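Local coordinates for protein flavin prenyltransferase UbiX (Aquifex aeolicus, PDB 2EJB) that probably makes the prenylated FMN cofactor of UbiD-type decarboxylases, joining a dimethylallyl group from dimethylallyl monophosphate to the flavin N5 and C6 atoms, at residues S30-I35 / S71-G76; N93-I98 / L135-K140. All blocks are in the same frame, centred on the assembly; numbering follows the deposited sequence.

Contact 1 of 2, residues S30-I35 / S71-G76; sequences SVDLVI and SPLASG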
# COMPACT_ATOMS: atom_id res chain seq x y z
N SER A 30 16.26 23.03 -3.05
CA SER A 30 16.48 23.61 -1.73
C SER A 30 15.42 22.96 -0.86
O SER A 30 14.24 23.25 -0.99
CB SER A 30 16.26 25.13 -1.75
OG SER A 30 17.40 25.79 -2.26
N VAL A 31 15.85 22.06 0.02
CA VAL A 31 14.90 21.35 0.86
C VAL A 31 14.71 21.87 2.27
O VAL A 31 15.67 22.06 3.03
CB VAL A 31 15.26 19.86 0.94
CG1 VAL A 31 14.22 19.12 1.76
CG2 VAL A 31 15.36 19.27 -0.45
N ASP A 32 13.45 22.11 2.61
CA ASP A 32 13.07 22.54 3.95
C ASP A 32 12.57 21.25 4.58
O ASP A 32 11.57 20.67 4.14
CB ASP A 32 11.98 23.60 3.88
CG ASP A 32 12.54 25.00 3.64
OD1 ASP A 32 13.29 25.48 4.51
OD2 ASP A 32 12.24 25.60 2.59
N LEU A 33 13.27 20.80 5.61
CA LEU A 33 12.95 19.55 6.27
C LEU A 33 12.36 19.64 7.67
O LEU A 33 12.82 20.41 8.50
CB LEU A 33 14.21 18.69 6.32
CG LEU A 33 14.13 17.37 7.08
CD1 LEU A 33 13.16 16.42 6.38
CD2 LEU A 33 15.52 16.75 7.15
N VAL A 34 11.35 18.82 7.91
CA VAL A 34 10.72 18.77 9.22
C VAL A 34 10.77 17.31 9.64
O VAL A 34 10.27 16.44 8.92
CB VAL A 34 9.24 19.20 9.20
CG1 VAL A 34 8.72 19.29 10.63
CG2 VAL A 34 9.07 20.54 8.50
N ILE A 35 11.39 17.04 10.79
CA ILE A 35 11.50 15.67 11.28
C ILE A 35 10.83 15.54 12.64
O ILE A 35 11.19 16.24 13.58
CB ILE A 35 12.96 15.25 11.43
CG1 ILE A 35 13.72 15.56 10.14
CG2 ILE A 35 13.04 13.75 11.73
CD1 ILE A 35 15.21 15.28 10.22
N SER A 71 8.03 28.98 11.91
CA SER A 71 8.65 28.51 10.67
C SER A 71 8.01 29.15 9.45
O SER A 71 6.80 29.37 9.41
CB SER A 71 8.50 26.99 10.58
OG SER A 71 8.95 26.51 9.32
N PRO A 72 8.83 29.46 8.43
CA PRO A 72 8.29 30.08 7.21
C PRO A 72 7.25 29.17 6.58
O PRO A 72 6.26 29.64 6.03
CB PRO A 72 9.53 30.20 6.32
CG PRO A 72 10.64 30.36 7.31
CD PRO A 72 10.29 29.33 8.35
N LEU A 73 7.48 27.86 6.67
CA LEU A 73 6.58 26.87 6.10
C LEU A 73 5.15 26.97 6.62
O LEU A 73 4.22 26.47 5.99
CB LEU A 73 7.10 25.46 6.37
CG LEU A 73 8.47 25.08 5.82
CD1 LEU A 73 8.73 23.61 6.12
CD2 LEU A 73 8.54 25.34 4.31
N ALA A 74 4.98 27.61 7.77
CA ALA A 74 3.65 27.74 8.36
C ALA A 74 2.92 28.97 7.83
O ALA A 74 1.82 29.29 8.29
CB ALA A 74 3.74 27.80 9.87
N SER A 75 3.53 29.64 6.86
CA SER A 75 2.92 30.83 6.28
C SER A 75 2.55 30.58 4.82
O SER A 75 3.40 30.19 4.02
CB SER A 75 3.87 32.03 6.36
OG SER A 75 4.19 32.33 7.71
N GLY A 76 1.28 30.80 4.49
CA GLY A 76 0.82 30.60 3.13
C GLY A 76 1.58 31.49 2.18
O GLY A 76 1.97 31.08 1.08
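Leu73 reaches over from a short 3-10 turn to rest on Asp32 and Val34, two residues of strand 30-35 in the parallel sheet of this flavoprotein-type alpha/beta fold. Its two methyls share the work. CD1 lies 3.9 Å from CG2 of Val34 and also meets the CB of Asp32, while CD2 packs against that same CB at 3.9 Å. The methylene of the aspartate therefore serves as apolar surface, although the residue carries a carboxylate. Alternation along the strand explains the pairing: Asp32 and Val34 both point toward the turn, whereas Leu33, between them, points away and packs on Leu6 and Ile8 of strand 3-8.

The buried carboxylate finds its partners on two other strands: OD1 takes a salt bridge from Arg62 and a hydrogen bond from His64 of the adjacent strand 61-65, and OD2 is hydrogen-bonded to Tyr82, at the start of strand 82-90, which probably helps to keep a negative charge there. Helix 106-117 flanks the apolar side, with Ile107 on Val34 and Val110 on Leu73.

What presents the leucine is the turn itself, closed by Ala74 N to Ser71 O at 3.0 Å and by Ser75 N to Pro72 O. With CG of Leu73 anti to its carbonyl carbon (chi1 -60°), the branch extends to the strand. Behind it, Leu73 N makes a weak hydrogen bond to Ser71 OG, 3.3 Å long and bent to 140°.

Contact 2 of 2, residues N93-I98 / L135-K140; sequences NTLSCI and LENMLK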
# COMPACT_ATOMS: atom_id res chain seq x y z
N ASN A 93 -1.72 8.72 11.93
CA ASN A 93 -2.10 9.83 12.81
C ASN A 93 -1.99 11.16 12.07
O ASN A 93 -2.91 11.98 12.11
CB ASN A 93 -1.21 9.84 14.06
CG ASN A 93 -1.40 11.08 14.91
OD1 ASN A 93 -0.56 11.98 14.91
ND2 ASN A 93 -2.51 11.15 15.63
N THR A 94 -0.88 11.37 11.38
CA THR A 94 -0.67 12.60 10.62
C THR A 94 -1.70 12.69 9.50
O THR A 94 -2.22 13.77 9.21
CB THR A 94 0.75 12.66 10.04
OG1 THR A 94 1.68 12.90 11.10
CG2 THR A 94 0.88 13.78 9.00
N LEU A 95 -1.98 11.56 8.87
CA LEU A 95 -2.96 11.51 7.79
C LEU A 95 -4.29 12.03 8.32
O LEU A 95 -4.95 12.85 7.68
CB LEU A 95 -3.14 10.08 7.29
CG LEU A 95 -4.39 9.83 6.44
CD1 LEU A 95 -4.35 10.68 5.17
CD2 LEU A 95 -4.49 8.34 6.10
N SER A 96 -4.66 11.54 9.50
CA SER A 96 -5.92 11.93 10.12
C SER A 96 -5.90 13.41 10.50
O SER A 96 -6.82 14.15 10.17
CB SER A 96 -6.18 11.07 11.36
OG SER A 96 -7.41 11.41 11.98
N CYS A 97 -4.85 13.84 11.19
CA CYS A 97 -4.75 15.23 11.58
C CYS A 97 -4.93 16.19 10.40
O CYS A 97 -5.70 17.15 10.50
CB CYS A 97 -3.42 15.48 12.29
SG CYS A 97 -3.36 14.73 13.95
N ILE A 98 -4.25 15.92 9.30
CA ILE A 98 -4.34 16.77 8.12
C ILE A 98 -5.73 16.70 7.48
O ILE A 98 -6.30 17.73 7.12
CB ILE A 98 -3.24 16.40 7.08
CG1 ILE A 98 -1.86 16.70 7.68
CG2 ILE A 98 -3.43 17.19 5.80
CD1 ILE A 98 -0.70 16.26 6.79
N LEU A 135 -9.23 4.69 4.94
CA LEU A 135 -9.75 4.88 3.59
C LEU A 135 -10.41 6.24 3.39
O LEU A 135 -10.19 6.91 2.39
CB LEU A 135 -10.77 3.79 3.22
CG LEU A 135 -10.32 2.41 2.70
CD1 LEU A 135 -8.92 2.50 2.10
CD2 LEU A 135 -10.38 1.39 3.80
N GLU A 136 -11.24 6.63 4.35
CA GLU A 136 -11.93 7.90 4.22
C GLU A 136 -10.98 9.09 4.34
O GLU A 136 -11.18 10.11 3.68
CB GLU A 136 -13.07 7.99 5.23
CG GLU A 136 -14.25 7.10 4.85
CD GLU A 136 -15.40 7.17 5.83
OE1 GLU A 136 -15.24 6.68 6.97
OE2 GLU A 136 -16.46 7.72 5.45
N ASN A 137 -9.95 8.96 5.17
CA ASN A 137 -9.01 10.06 5.31
C ASN A 137 -8.25 10.25 4.01
O ASN A 137 -8.03 11.38 3.57
CB ASN A 137 -8.03 9.78 6.45
CG ASN A 137 -8.65 10.00 7.82
OD1 ASN A 137 -8.13 9.53 8.83
ND2 ASN A 137 -9.76 10.72 7.86
N MET A 138 -7.86 9.14 3.40
CA MET A 138 -7.14 9.21 2.14
C MET A 138 -8.04 9.76 1.05
O MET A 138 -7.58 10.50 0.18
CB MET A 138 -6.61 7.82 1.74
CG MET A 138 -5.47 7.32 2.63
SD MET A 138 -4.71 5.78 2.05
CE MET A 138 -5.86 4.59 2.67
N LEU A 139 -9.32 9.42 1.11
CA LEU A 139 -10.29 9.88 0.12
C LEU A 139 -10.48 11.39 0.24
O LEU A 139 -10.57 12.10 -0.76
CB LEU A 139 -11.64 9.20 0.33
CG LEU A 139 -12.24 8.41 -0.83
CD1 LEU A 139 -13.67 8.04 -0.46
CD2 LEU A 139 -12.22 9.23 -2.11
N LYS A 140 -10.56 11.87 1.48
CA LYS A 140 -10.73 13.29 1.70
C LYS A 140 -9.51 14.04 1.18
O LYS A 140 -9.65 15.06 0.51
CB LYS A 140 -10.95 13.59 3.19
CG LYS A 140 -11.08 15.08 3.48
CD LYS A 140 -12.28 15.42 4.35
CE LYS A 140 -12.51 16.94 4.37
NZ LYS A 140 -13.56 17.35 5.35
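Helices 93-98 and 135-140 run in broadly the same direction, their axes inclined at 52° and 9.3 Å apart at closest approach. The backbones are nearest at Ser96 and Asn137, whose CA atoms are 6.0 Å apart. Leu95 points toward the partner helix and lies across the root of Asn137, its CG 3.6 Å from CB of the asparagine. The CD2 branch reaches on to Met138, meeting CG at 3.7 Å with the two side chains nearly at right angles. With CG opposite the backbone N (chi1 164°), the leucine's branch is directed at Asn137 and Met138.

In this Rossmann-like alpha/beta fold, the helices follow strands 82-90 and 121-125, neighbours in the parallel sheet. Cys90 of the first strand and Ile141, one turn on from Asn137, also pack on Leu95. An alanine in place of Leu95 would probably open a gap between the helices where its branch meets Asn137 CB and Met138 CG, leaving the methionine freer to turn.

Further out, the amide oxygen OD1 of Asn137 sits over the backbone of Ser96, 3.5 Å from both its CA and its CB. Helix 135-140 also faces the second subunit: Glu136 forms a salt bridge with Arg143 of that chain, and Met138 packs on its Leu135.

Overall arrangement
Contacts 1 and 2 illustrate how one parallel six-stranded sheet can carry separate packing sites. They come in series along the chain, contact 1 closing before contact 2 opens, with centres 21 Å apart and nearest atoms about 10 Å apart, so they do not touch. Contact 1 joins a strand near one edge to the turn leading into helix 76-79; contact 2 joins helices 92-100 and 132-143 nearer the other edge. Helix 106-117 is a common neighbour, packing on residues of both. Contact 2 includes Asn93 and Thr94 of the predicted FMN site, whereas contact 1 approaches that site only through the end of strand 30-35, which runs on to Ser36.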